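Local coordinates for protein M32 carboxypeptidase (Chitinophagaceae bacterium, PDB 7A03) that probably removes amino acids from the carboxyl ends of peptides as a metal-dependent carboxypeptidase of the M32 (Taq) family, at residues 475-478 with 482-485; 170-175 with 422-427; 69-74 with 93-98; 9-14 with 283-288. One frame throughout, in Å; residues are numbered along the deposited sequence.

Contact 1: 475-478 with 482-485; sequences LCQK and NPLQ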
loop_
_atom_site.group_PDB
_atom_site.type_symbol
_atom_site.label_atom_id
_atom_site.label_comp_id
_atom_site.label_asym_id
_atom_site.label_seq_id
_atom_site.Cartn_x
_atom_site.Cartn_y
_atom_site.Cartn_z
ATOM N N LEU A 475 0.281 -17.637 2.483
ATOM C CA LEU A 475 -0.574 -17.406 1.329
ATOM C C LEU A 475 0.213 -17.586 0.036
ATOM O O LEU A 475 -0.228 -18.272 -0.890
ATOM C CB LEU A 475 -1.166 -16.000 1.415
ATOM C CG LEU A 475 -2.348 -15.709 0.509
ATOM C CD1 LEU A 475 -3.463 -16.720 0.707
ATOM C CD2 LEU A 475 -2.847 -14.284 0.762
ATOM N N CYS A 476 1.378 -16.950 -0.038
ATOM C CA CYS A 476 2.182 -17.023 -1.244
ATOM C C CYS A 476 2.639 -18.461 -1.518
ATOM O O CYS A 476 2.587 -18.923 -2.659
ATOM C CB CYS A 476 3.349 -16.044 -1.106
ATOM S SG CYS A 476 4.376 -15.898 -2.593
ATOM N N GLN A 477 3.032 -19.198 -0.474
ATOM C CA GLN A 477 3.435 -20.593 -0.635
ATOM C C GLN A 477 2.269 -21.473 -1.089
ATOM O O GLN A 477 2.426 -22.313 -1.985
ATOM C CB GLN A 477 4.011 -21.110 0.686
ATOM C CG GLN A 477 4.368 -22.594 0.704
ATOM C CD GLN A 477 5.553 -22.915 -0.179
ATOM O OE1 GLN A 477 6.552 -22.193 -0.189
ATOM N NE2 GLN A 477 5.450 -24.006 -0.922
ATOM N N LYS A 478 1.089 -21.283 -0.491
ATOM C CA LYS A 478 -0.081 -22.066 -0.874
ATOM C C LYS A 478 -0.469 -21.832 -2.332
ATOM O O LYS A 478 -0.771 -22.788 -3.060
ATOM C CB LYS A 478 -1.246 -21.740 0.064
ATOM C CG LYS A 478 -2.575 -22.350 -0.363
ATOM C CD LYS A 478 -3.728 -21.839 0.489
ATOM C CE LYS A 478 -4.987 -22.639 0.213
ATOM N NZ LYS A 478 -6.185 -21.982 0.796
ATOM N N ASN A 482 5.904 -21.347 -3.728
ATOM C CA ASN A 482 7.181 -20.723 -3.415
ATOM C C ASN A 482 6.965 -19.619 -2.396
ATOM O O ASN A 482 5.899 -19.000 -2.378
ATOM C CB ASN A 482 7.809 -20.109 -4.671
ATOM C CG ASN A 482 8.346 -21.152 -5.617
ATOM O OD1 ASN A 482 7.951 -21.210 -6.783
ATOM N ND2 ASN A 482 9.254 -21.987 -5.121
ATOM N N PRO A 483 7.957 -19.333 -1.561
ATOM C CA PRO A 483 7.957 -18.063 -0.832
ATOM C C PRO A 483 8.137 -16.921 -1.818
ATOM O O PRO A 483 8.403 -17.131 -3.007
ATOM C CB PRO A 483 9.173 -18.186 0.091
ATOM C CG PRO A 483 10.091 -19.105 -0.639
ATOM C CD PRO A 483 9.222 -20.073 -1.392
ATOM N N LEU A 484 7.983 -15.699 -1.307
ATOM C CA LEU A 484 8.185 -14.516 -2.136
ATOM C C LEU A 484 9.576 -14.535 -2.756
ATOM O O LEU A 484 10.585 -14.618 -2.048
ATOM C CB LEU A 484 7.983 -13.244 -1.311
ATOM C CG LEU A 484 8.253 -11.946 -2.086
ATOM C CD1 LEU A 484 7.400 -11.876 -3.353
ATOM C CD2 LEU A 484 8.050 -10.716 -1.209
ATOM N N GLN A 485 9.619 -14.461 -4.081
ATOM C CA GLN A 485 10.865 -14.487 -4.837
ATOM C C GLN A 485 10.868 -13.309 -5.793
ATOM O O GLN A 485 9.999 -13.220 -6.670
ATOM C CB GLN A 485 11.016 -15.810 -5.591
ATOM C CG GLN A 485 11.197 -16.973 -4.637
ATOM C CD GLN A 485 11.179 -18.320 -5.318
ATOM O OE1 GLN A 485 10.561 -18.506 -6.364
ATOM N NE2 GLN A 485 11.861 -19.287 -4.713
#
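C476 and Q477 both hold the first side-chain atom beyond CB anti to the backbone N, with chi1 -175° for C476. This turns SG of C476 and the side chain of Q477 out from helix 472-480 toward loop 482-485. The Q477 chain then bends at chi2 (69°), and its amide oxygen comes to the peptide between N482 and P483. OE1 of Q477 lies 3.4 Å from C of N482 and 3.6 Å from CD of P483. The proline nitrogen has no hydrogen to offer it. SG of C476 sits 3.8 Å from N of L484. Between the two side chains, CA of Q477 makes a CH...O contact to O of N482 at 3.4 Å, with 136° at the hydrogen. O of C476 is 3.3 Å from O of N482, and both are acceptors. T480, at the end of helix 472-480, bonds to O of C476 and N of N482 through its OG1. Q431 of helix 420-439 bonds to O of P483 and N of Q485. The link between two consecutive helices is folded back on the first one. Weak CH...O and van der Waals contacts join the segments, while T480 and Q431 add hydrogen bonds from outside them.

Contact 2: 170-175 with 422-427; sequences VDMLDT and YSLGSF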
loop_
_atom_site.group_PDB
_atom_site.type_symbol
_atom_site.label_atom_id
_atom_site.label_comp_id
_atom_site.label_asym_id
_atom_site.label_seq_id
_atom_site.Cartn_x
_atom_site.Cartn_y
_atom_site.Cartn_z
ATOM N N VAL A 170 14.893 -8.266 8.726
ATOM C CA VAL A 170 16.066 -7.706 8.057
ATOM C C VAL A 170 16.759 -8.736 7.179
ATOM O O VAL A 170 17.271 -8.393 6.112
ATOM C CB VAL A 170 17.010 -7.028 9.073
ATOM C CG1 VAL A 170 18.432 -6.898 8.527
ATOM C CG2 VAL A 170 16.476 -5.663 9.441
ATOM N N ASP A 171 16.782 -10.006 7.586
ATOM C CA ASP A 171 17.422 -11.028 6.755
ATOM C C ASP A 171 16.700 -11.167 5.417
ATOM O O ASP A 171 17.315 -11.085 4.335
ATOM C CB ASP A 171 17.410 -12.358 7.511
ATOM C CG ASP A 171 18.185 -13.446 6.799
ATOM O OD1 ASP A 171 19.433 -13.416 6.835
ATOM O OD2 ASP A 171 17.541 -14.337 6.208
ATOM N N MET A 172 15.375 -11.340 5.484
ATOM C CA MET A 172 14.536 -11.476 4.298
ATOM C C MET A 172 14.631 -10.240 3.408
ATOM O O MET A 172 14.813 -10.342 2.186
ATOM C CB MET A 172 13.094 -11.706 4.763
ATOM C CG MET A 172 12.023 -11.446 3.729
ATOM S SD MET A 172 10.437 -11.146 4.534
ATOM C CE MET A 172 9.354 -11.061 3.107
ATOM N N LEU A 173 14.521 -9.054 4.007
ATOM C CA LEU A 173 14.517 -7.826 3.223
ATOM C C LEU A 173 15.905 -7.479 2.692
ATOM O O LEU A 173 16.021 -6.919 1.598
ATOM C CB LEU A 173 13.917 -6.681 4.046
ATOM C CG LEU A 173 12.395 -6.788 4.233
ATOM C CD1 LEU A 173 11.826 -5.648 5.069
ATOM C CD2 LEU A 173 11.719 -6.815 2.882
ATOM N N ASP A 174 16.969 -7.797 3.434
ATOM C CA ASP A 174 18.307 -7.594 2.897
ATOM C C ASP A 174 18.503 -8.429 1.649
ATOM O O ASP A 174 19.056 -7.950 0.650
ATOM C CB ASP A 174 19.360 -7.986 3.927
ATOM C CG ASP A 174 19.644 -6.893 4.940
ATOM O OD1 ASP A 174 19.073 -5.781 4.840
ATOM O OD2 ASP A 174 20.472 -7.164 5.842
ATOM N N THR A 175 18.051 -9.685 1.682
ATOM C CA THR A 175 18.162 -10.521 0.490
ATOM C C THR A 175 17.382 -9.919 -0.679
ATOM O O THR A 175 17.904 -9.793 -1.804
ATOM C CB THR A 175 17.671 -11.927 0.830
ATOM O OG1 THR A 175 18.566 -12.502 1.789
ATOM C CG2 THR A 175 17.591 -12.818 -0.422
ATOM N N TYR A 422 5.486 -1.392 0.416
ATOM C CA TYR A 422 5.190 -0.996 -0.961
ATOM C C TYR A 422 5.890 -1.925 -1.947
ATOM O O TYR A 422 5.256 -2.474 -2.869
ATOM C CB TYR A 422 5.606 0.454 -1.230
ATOM C CG TYR A 422 4.867 1.520 -0.456
ATOM C CD1 TYR A 422 3.608 1.958 -0.852
ATOM C CD2 TYR A 422 5.455 2.116 0.649
ATOM C CE1 TYR A 422 2.954 2.948 -0.159
ATOM C CE2 TYR A 422 4.804 3.102 1.358
ATOM C CZ TYR A 422 3.552 3.514 0.949
ATOM O OH TYR A 422 2.908 4.514 1.658
ATOM N N SER A 423 7.191 -2.156 -1.737
ATOM C CA SER A 423 7.917 -3.043 -2.634
ATOM C C SER A 423 7.425 -4.462 -2.502
ATOM O O SER A 423 7.270 -5.153 -3.516
ATOM C CB SER A 423 9.426 -2.995 -2.405
ATOM O OG SER A 423 9.940 -1.766 -2.877
ATOM N N LEU A 424 7.127 -4.904 -1.275
ATOM C CA LEU A 424 6.617 -6.257 -1.129
ATOM C C LEU A 424 5.350 -6.416 -1.955
ATOM O O LEU A 424 5.179 -7.419 -2.664
ATOM C CB LEU A 424 6.356 -6.567 0.347
ATOM C CG LEU A 424 7.573 -6.676 1.277
ATOM C CD1 LEU A 424 7.140 -6.926 2.728
ATOM C CD2 LEU A 424 8.490 -7.781 0.800
ATOM N N GLY A 425 4.492 -5.389 -1.936
ATOM C CA GLY A 425 3.268 -5.469 -2.705
ATOM C C GLY A 425 3.571 -5.704 -4.167
ATOM O O GLY A 425 3.040 -6.634 -4.787
ATOM N N SER A 426 4.501 -4.910 -4.712
ATOM C CA SER A 426 4.823 -5.042 -6.132
ATOM C C SER A 426 5.352 -6.432 -6.443
ATOM O O SER A 426 5.004 -7.032 -7.480
ATOM C CB SER A 426 5.855 -3.982 -6.509
ATOM O OG SER A 426 5.335 -2.671 -6.353
ATOM N N PHE A 427 6.182 -6.974 -5.545
ATOM C CA PHE A 427 6.816 -8.243 -5.862
ATOM C C PHE A 427 5.809 -9.372 -5.730
ATOM O O PHE A 427 5.764 -10.277 -6.582
ATOM C CB PHE A 427 8.079 -8.446 -5.017
ATOM C CG PHE A 427 9.064 -7.305 -5.123
ATOM C CD1 PHE A 427 9.090 -6.480 -6.241
ATOM C CD2 PHE A 427 9.956 -7.044 -4.090
ATOM C CE1 PHE A 427 9.984 -5.411 -6.330
ATOM C CE2 PHE A 427 10.857 -5.977 -4.179
ATOM C CZ PHE A 427 10.868 -5.163 -5.297
#
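Segment 422-427 meets M172 and L173 of helix 170-192 through one residue, L424. The segment begins at Y422, which faces other partners. Its ring makes a cation-pi contact with R350, and its OH bonds to NE2 of H410. S423 follows, with OG bonded to ND1 of H359 on helix 358-374. L424 comes next and points at the other helix. Its CG lies anti to the carbonyl carbon (chi1 -68°), and CD2 is the methyl that does the touching. CD2 of L424 is 4.0 Å from CD2 of L173, and these two side chains cross at about a right angle. CD2 of L424 is also 4.1 Å from CE of M172. The methionine chain is extended beyond CG, which lets its end methyl reach this far. F427 closes the segment. The carbonyl oxygen of S423 stands 3.2 Å above the plane of its ring, toward the rim. The ring also packs on I176 and V180, further along helix 170-192, and meets F486 and F489 edge-to-face. Between the two segments the touching atoms are three methyl groups. This chemistry is purely apolar, so shape and burial, not directional bonds, join these two segments.

Contact 3: 69-74 with 93-98; sequences SLLHEL and EDYDKN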
loop_
_atom_site.group_PDB
_atom_site.type_symbol
_atom_site.label_atom_id
_atom_site.label_comp_id
_atom_site.label_asym_id
_atom_site.label_seq_id
_atom_site.Cartn_x
_atom_site.Cartn_y
_atom_site.Cartn_z
ATOM N N SER A 69 -10.040 -11.487 29.104
ATOM C CA SER A 69 -10.427 -12.718 29.789
ATOM C C SER A 69 -11.142 -13.678 28.846
ATOM O O SER A 69 -10.870 -14.887 28.855
ATOM C CB SER A 69 -11.290 -12.401 31.010
ATOM O OG SER A 69 -10.585 -11.567 31.909
ATOM N N LEU A 70 -12.040 -13.152 28.011
ATOM C CA LEU A 70 -12.736 -13.975 27.028
ATOM C C LEU A 70 -11.762 -14.616 26.041
ATOM O O LEU A 70 -11.879 -15.802 25.711
ATOM C CB LEU A 70 -13.736 -13.094 26.289
ATOM C CG LEU A 70 -14.843 -13.712 25.448
ATOM C CD1 LEU A 70 -15.628 -14.735 26.249
ATOM C CD2 LEU A 70 -15.741 -12.580 24.984
ATOM N N LEU A 71 -10.815 -13.834 25.522
ATOM C CA LEU A 71 -9.860 -14.388 24.567
ATOM C C LEU A 71 -9.031 -15.493 25.205
ATOM O O LEU A 71 -8.781 -16.536 24.585
ATOM C CB LEU A 71 -8.949 -13.285 24.040
ATOM C CG LEU A 71 -9.646 -12.307 23.106
ATOM C CD1 LEU A 71 -8.779 -11.076 22.894
ATOM C CD2 LEU A 71 -9.968 -12.994 21.784
ATOM N N HIS A 72 -8.600 -15.283 26.448
ATOM C CA HIS A 72 -7.811 -16.304 27.131
ATOM C C HIS A 72 -8.626 -17.562 27.409
ATOM O O HIS A 72 -8.081 -18.672 27.362
ATOM C CB HIS A 72 -7.216 -15.710 28.405
ATOM C CG HIS A 72 -5.982 -14.896 28.167
ATOM N ND1 HIS A 72 -4.817 -15.440 27.670
ATOM C CD2 HIS A 72 -5.728 -13.580 28.363
ATOM C CE1 HIS A 72 -3.899 -14.495 27.566
ATOM N NE2 HIS A 72 -4.425 -13.357 27.982
ATOM N N GLU A 73 -9.924 -17.417 27.678
ATOM C CA GLU A 73 -10.781 -18.587 27.847
ATOM C C GLU A 73 -10.969 -19.329 26.528
ATOM O O GLU A 73 -10.901 -20.561 26.483
ATOM C CB GLU A 73 -12.128 -18.159 28.423
ATOM C CG GLU A 73 -13.201 -19.229 28.399
ATOM C CD GLU A 73 -14.560 -18.690 28.820
ATOM O OE1 GLU A 73 -14.733 -17.450 28.841
ATOM O OE2 GLU A 73 -15.452 -19.507 29.137
ATOM N N LEU A 74 -11.178 -18.592 25.440
ATOM C CA LEU A 74 -11.416 -19.216 24.146
ATOM C C LEU A 74 -10.161 -19.848 23.565
ATOM O O LEU A 74 -10.271 -20.754 22.726
ATOM C CB LEU A 74 -11.997 -18.183 23.183
ATOM C CG LEU A 74 -13.469 -17.895 23.469
ATOM C CD1 LEU A 74 -13.883 -16.512 22.980
ATOM C CD2 LEU A 74 -14.294 -18.974 22.811
ATOM N N GLU A 93 -3.243 -12.059 19.898
ATOM C CA GLU A 93 -2.002 -11.362 19.563
ATOM C C GLU A 93 -2.215 -9.848 19.481
ATOM O O GLU A 93 -1.452 -9.062 20.076
ATOM C CB GLU A 93 -1.446 -11.899 18.246
ATOM C CG GLU A 93 -0.852 -13.286 18.381
ATOM C CD GLU A 93 -0.419 -13.880 17.056
ATOM O OE1 GLU A 93 -0.340 -13.130 16.057
ATOM O OE2 GLU A 93 -0.166 -15.103 17.015
ATOM N N ASP A 94 -3.235 -9.429 18.720
ATOM C CA ASP A 94 -3.594 -8.015 18.590
ATOM C C ASP A 94 -3.814 -7.377 19.958
ATOM O O ASP A 94 -3.408 -6.236 20.196
ATOM C CB ASP A 94 -4.878 -7.872 17.756
ATOM C CG ASP A 94 -4.709 -8.300 16.292
ATOM O OD1 ASP A 94 -3.567 -8.455 15.828
ATOM O OD2 ASP A 94 -5.743 -8.473 15.594
ATOM N N TYR A 95 -4.458 -8.110 20.868
ATOM C CA TYR A 95 -4.809 -7.573 22.176
ATOM C C TYR A 95 -3.579 -7.441 23.062
ATOM O O TYR A 95 -3.393 -6.408 23.719
ATOM C CB TYR A 95 -5.853 -8.489 22.816
ATOM C CG TYR A 95 -6.321 -8.093 24.199
ATOM C CD1 TYR A 95 -5.660 -8.544 25.340
ATOM C CD2 TYR A 95 -7.447 -7.294 24.362
ATOM C CE1 TYR A 95 -6.109 -8.191 26.610
ATOM C CE2 TYR A 95 -7.899 -6.936 25.636
ATOM C CZ TYR A 95 -7.225 -7.384 26.744
ATOM O OH TYR A 95 -7.684 -7.027 27.988
ATOM N N ASP A 96 -2.713 -8.460 23.074
ATOM C CA ASP A 96 -1.571 -8.462 23.989
ATOM C C ASP A 96 -0.514 -7.448 23.568
ATOM O O ASP A 96 0.212 -6.902 24.425
ATOM C CB ASP A 96 -0.954 -9.858 24.068
ATOM C CG ASP A 96 -1.763 -10.808 24.928
ATOM O OD1 ASP A 96 -2.541 -10.334 25.785
ATOM O OD2 ASP A 96 -1.608 -12.034 24.754
ATOM N N LYS A 97 -0.413 -7.195 22.259
ATOM C CA LYS A 97 0.506 -6.167 21.783
ATOM C C LYS A 97 0.351 -4.872 22.580
ATOM O O LYS A 97 1.334 -4.325 23.095
ATOM C CB LYS A 97 0.282 -5.943 20.288
ATOM C CG LYS A 97 1.477 -5.362 19.577
ATOM C CD LYS A 97 1.109 -4.018 18.992
ATOM C CE LYS A 97 2.310 -3.109 18.976
ATOM N NZ LYS A 97 2.017 -1.732 18.490
ATOM N N ASN A 98 -0.887 -4.396 22.733
ATOM C CA ASN A 98 -1.125 -3.182 23.512
ATOM C C ASN A 98 -0.676 -3.344 24.960
ATOM O O ASN A 98 -0.184 -2.391 25.581
ATOM C CB ASN A 98 -2.609 -2.812 23.463
ATOM C CG ASN A 98 -3.096 -2.549 22.055
ATOM O OD1 ASN A 98 -2.645 -1.616 21.396
ATOM N ND2 ASN A 98 -4.029 -3.371 21.587
#
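Y95 and L71 make the closest approach between segments 69-74 and 93-98. CD1 of L71 lies 3.9 Å from CB of Y95 and 4.1 Å from CG of Y95. The methyl therefore packs at the root of the tyrosine and not at its hydroxyl end. The two side chains cross obliquely. CG of Y95 is anti to the backbone N (chi1 179°), and the ring reaches past L71 toward the start of helix 65-74. There its OH bonds to the backbone O of A64. F62 of helix 44-62 also touches the Y95 side chain. L71 also touches Y14 of helix 9-37 and S91 and L92 of helix 82-100.

The two helices follow each other in the chain and run roughly antiparallel, so the pair is a helical hairpin. In this hairpin L71 and Y95 fill the inner side.

H72 is the third main residue and lies at the exposed margin. Its CG is anti to the carbonyl carbon (chi1 -81°), and the ring extends toward D96. NE2 of H72 is 4.2 Å from OD1 of D96, too far for a hydrogen bond. The ring and carboxylate planes are 31° apart. If the histidine were protonated, the carboxylate would probably attract it weakly. OD1 of D96 also lies in the plane of the Y95 ring, at its edge, 3.6 Å from CD1 of Y95. H72 also packs on L92, one turn before D96 on the same helix.

Contact 4: 9-14 with 283-288; sequences EQYAAY and YGLPCG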
loop_
_atom_site.group_PDB
_atom_site.type_symbol
_atom_site.label_atom_id
_atom_site.label_comp_id
_atom_site.label_asym_id
_atom_site.label_seq_id
_atom_site.Cartn_x
_atom_site.Cartn_y
_atom_site.Cartn_z
ATOM N N GLU A 9 -21.579 -20.029 23.294
ATOM C CA GLU A 9 -22.019 -18.787 23.925
ATOM C C GLU A 9 -20.848 -17.826 24.099
ATOM O O GLU A 9 -20.962 -16.622 23.828
ATOM C CB GLU A 9 -22.638 -19.132 25.277
ATOM C CG GLU A 9 -23.533 -18.078 25.881
ATOM C CD GLU A 9 -24.415 -18.655 26.979
ATOM O OE1 GLU A 9 -25.532 -18.142 27.182
ATOM O OE2 GLU A 9 -23.991 -19.634 27.633
ATOM N N GLN A 10 -19.703 -18.358 24.518
ATOM C CA GLN A 10 -18.504 -17.551 24.708
ATOM C C GLN A 10 -17.941 -17.046 23.379
ATOM O O GLN A 10 -17.512 -15.886 23.280
ATOM C CB GLN A 10 -17.468 -18.349 25.509
ATOM C CG GLN A 10 -16.939 -19.655 24.875
ATOM C CD GLN A 10 -18.010 -20.537 24.238
ATOM O OE1 GLN A 10 -19.093 -20.726 24.799
ATOM N NE2 GLN A 10 -17.714 -21.070 23.055
ATOM N N TYR A 11 -17.924 -17.889 22.343
ATOM C CA TYR A 11 -17.480 -17.385 21.048
ATOM C C TYR A 11 -18.428 -16.310 20.533
ATOM O O TYR A 11 -17.985 -15.311 19.954
ATOM C CB TYR A 11 -17.301 -18.518 20.031
ATOM C CG TYR A 11 -16.657 -18.040 18.748
ATOM C CD1 TYR A 11 -15.279 -17.968 18.630
ATOM C CD2 TYR A 11 -17.434 -17.641 17.663
ATOM C CE1 TYR A 11 -14.678 -17.504 17.465
ATOM C CE2 TYR A 11 -16.849 -17.176 16.498
ATOM C CZ TYR A 11 -15.469 -17.130 16.402
ATOM O OH TYR A 11 -14.883 -16.669 15.252
ATOM N N ALA A 12 -19.740 -16.486 20.752
ATOM C CA ALA A 12 -20.686 -15.456 20.342
ATOM C C ALA A 12 -20.443 -14.153 21.092
ATOM O O ALA A 12 -20.618 -13.071 20.525
ATOM C CB ALA A 12 -22.127 -15.941 20.526
ATOM N N ALA A 13 -20.005 -14.232 22.355
ATOM C CA ALA A 13 -19.706 -12.993 23.076
ATOM C C ALA A 13 -18.456 -12.318 22.523
ATOM O O ALA A 13 -18.398 -11.083 22.417
ATOM C CB ALA A 13 -19.574 -13.261 24.578
ATOM N N TYR A 14 -17.450 -13.118 22.150
ATOM C CA TYR A 14 -16.284 -12.573 21.454
ATOM C C TYR A 14 -16.690 -11.854 20.167
ATOM O O TYR A 14 -16.254 -10.724 19.898
ATOM C CB TYR A 14 -15.292 -13.701 21.172
ATOM C CG TYR A 14 -14.333 -13.425 20.041
ATOM C CD1 TYR A 14 -13.239 -12.584 20.220
ATOM C CD2 TYR A 14 -14.506 -14.025 18.798
ATOM C CE1 TYR A 14 -12.340 -12.333 19.175
ATOM C CE2 TYR A 14 -13.631 -13.782 17.762
ATOM C CZ TYR A 14 -12.544 -12.941 17.951
ATOM O OH TYR A 14 -11.683 -12.719 16.888
ATOM N N TYR A 283 -17.101 -10.073 9.509
ATOM C CA TYR A 283 -16.997 -8.655 9.821
ATOM C C TYR A 283 -16.456 -8.452 11.233
ATOM O O TYR A 283 -16.957 -9.045 12.191
ATOM C CB TYR A 283 -18.405 -8.081 9.733
ATOM C CG TYR A 283 -18.561 -6.645 10.191
ATOM C CD1 TYR A 283 -18.270 -5.598 9.335
ATOM C CD2 TYR A 283 -19.012 -6.339 11.480
ATOM C CE1 TYR A 283 -18.428 -4.283 9.730
ATOM C CE2 TYR A 283 -19.170 -5.024 11.875
ATOM C CZ TYR A 283 -18.874 -4.007 11.003
ATOM O OH TYR A 283 -19.037 -2.706 11.400
ATOM N N GLY A 284 -15.416 -7.631 11.356
ATOM C CA GLY A 284 -14.839 -7.339 12.654
ATOM C C GLY A 284 -13.829 -8.339 13.168
ATOM O O GLY A 284 -13.207 -8.085 14.206
ATOM N N LEU A 285 -13.617 -9.455 12.475
ATOM C CA LEU A 285 -12.770 -10.540 12.949
ATOM C C LEU A 285 -11.549 -10.676 12.053
ATOM O O LEU A 285 -11.577 -10.275 10.883
ATOM C CB LEU A 285 -13.549 -11.863 12.936
ATOM C CG LEU A 285 -14.967 -11.800 13.509
ATOM C CD1 LEU A 285 -15.633 -13.173 13.478
ATOM C CD2 LEU A 285 -14.930 -11.306 14.946
ATOM N N PRO A 286 -10.456 -11.254 12.566
ATOM C CA PRO A 286 -9.236 -11.328 11.747
ATOM C C PRO A 286 -9.440 -12.009 10.405
ATOM O O PRO A 286 -8.879 -11.562 9.400
ATOM C CB PRO A 286 -8.239 -12.065 12.656
ATOM C CG PRO A 286 -8.719 -11.733 14.061
ATOM C CD PRO A 286 -10.228 -11.728 13.942
ATOM N N CYS A 287 -10.265 -13.054 10.351
ATOM C CA CYS A 287 -10.524 -13.712 9.078
ATOM C C CYS A 287 -11.488 -12.931 8.186
ATOM O O CYS A 287 -11.827 -13.414 7.107
ATOM C CB CYS A 287 -10.927 -15.179 9.275
ATOM S SG CYS A 287 -9.586 -16.179 9.993
ATOM N N GLY A 288 -11.905 -11.727 8.587
ATOM C CA GLY A 288 -12.619 -10.820 7.708
ATOM C C GLY A 288 -11.859 -9.565 7.332
ATOM O O GLY A 288 -12.462 -8.644 6.769
#
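Helix 9-37, the first of the chain, lays the ends of Y11 and Y14 against L285 and P286 of the loop between helices 258-277 and 293-307. L285 takes both tyrosines on its two methyls. Its CD1 is 4.0 Å from OH of Y11, and its CD2 is 4.0 Å from CE2 of Y14. Y14 slants across L285, while Y11 and L285 come from opposite directions. With CG anti to the backbone N (chi1 158°), Y14 reaches further, its OH 3.4 Å from CD of P286.

The rings also touch each other, one helical turn apart. CD2 of Y14 stands 3.7 Å above one face of the Y11 ring, toward its rim. Helix 258-277, which leads into the loop, carries an HExxH sequence, probably the metal-binding motif of this family, although no metal is bound to it here. The contact thus ties the N-terminal helix to the chain that follows that motif.

Both hydroxyls are satisfied by helix 82-100, Y11 OH with ND2 of N87 and Y14 OH with OG of S91. A leucine in place of Y14 would probably leave the S91 hydroxyl without this partner and open a gap beside the P286 ring. Within the loop, N of G288 bonds to O of L285 at 2.7 Å, closing the short 3-10 turn that begins at P286. R468 makes backbone hydrogen bonds with P286.

Contacts 2 and 4 are buried, contact 3 is partly buried, and contact 1 lies at the surface. Helix 420-439, which holds one side of contact 2, also supports contact 1 through Q431, and CD2 of L484 lies 3.6 Å from CD2 of L424. Helix 82-100 holds one side of contact 3 and bonds to the tyrosine hydroxyls of contact 4, and CD2 of L71 lies 3.6 Å from CE1 of Y14. Contact 3 is nested inside contact 4's chain loop. Contacts 1 and 3 join sequence neighbours; 2 and 4 distant parts. Contact 2 is methyl packing alone. Contact 4 adds buried tyrosine hydroxyls, contact 3 a loose histidine-carboxylate pair, and contact 1 mainly backbone and amide atoms.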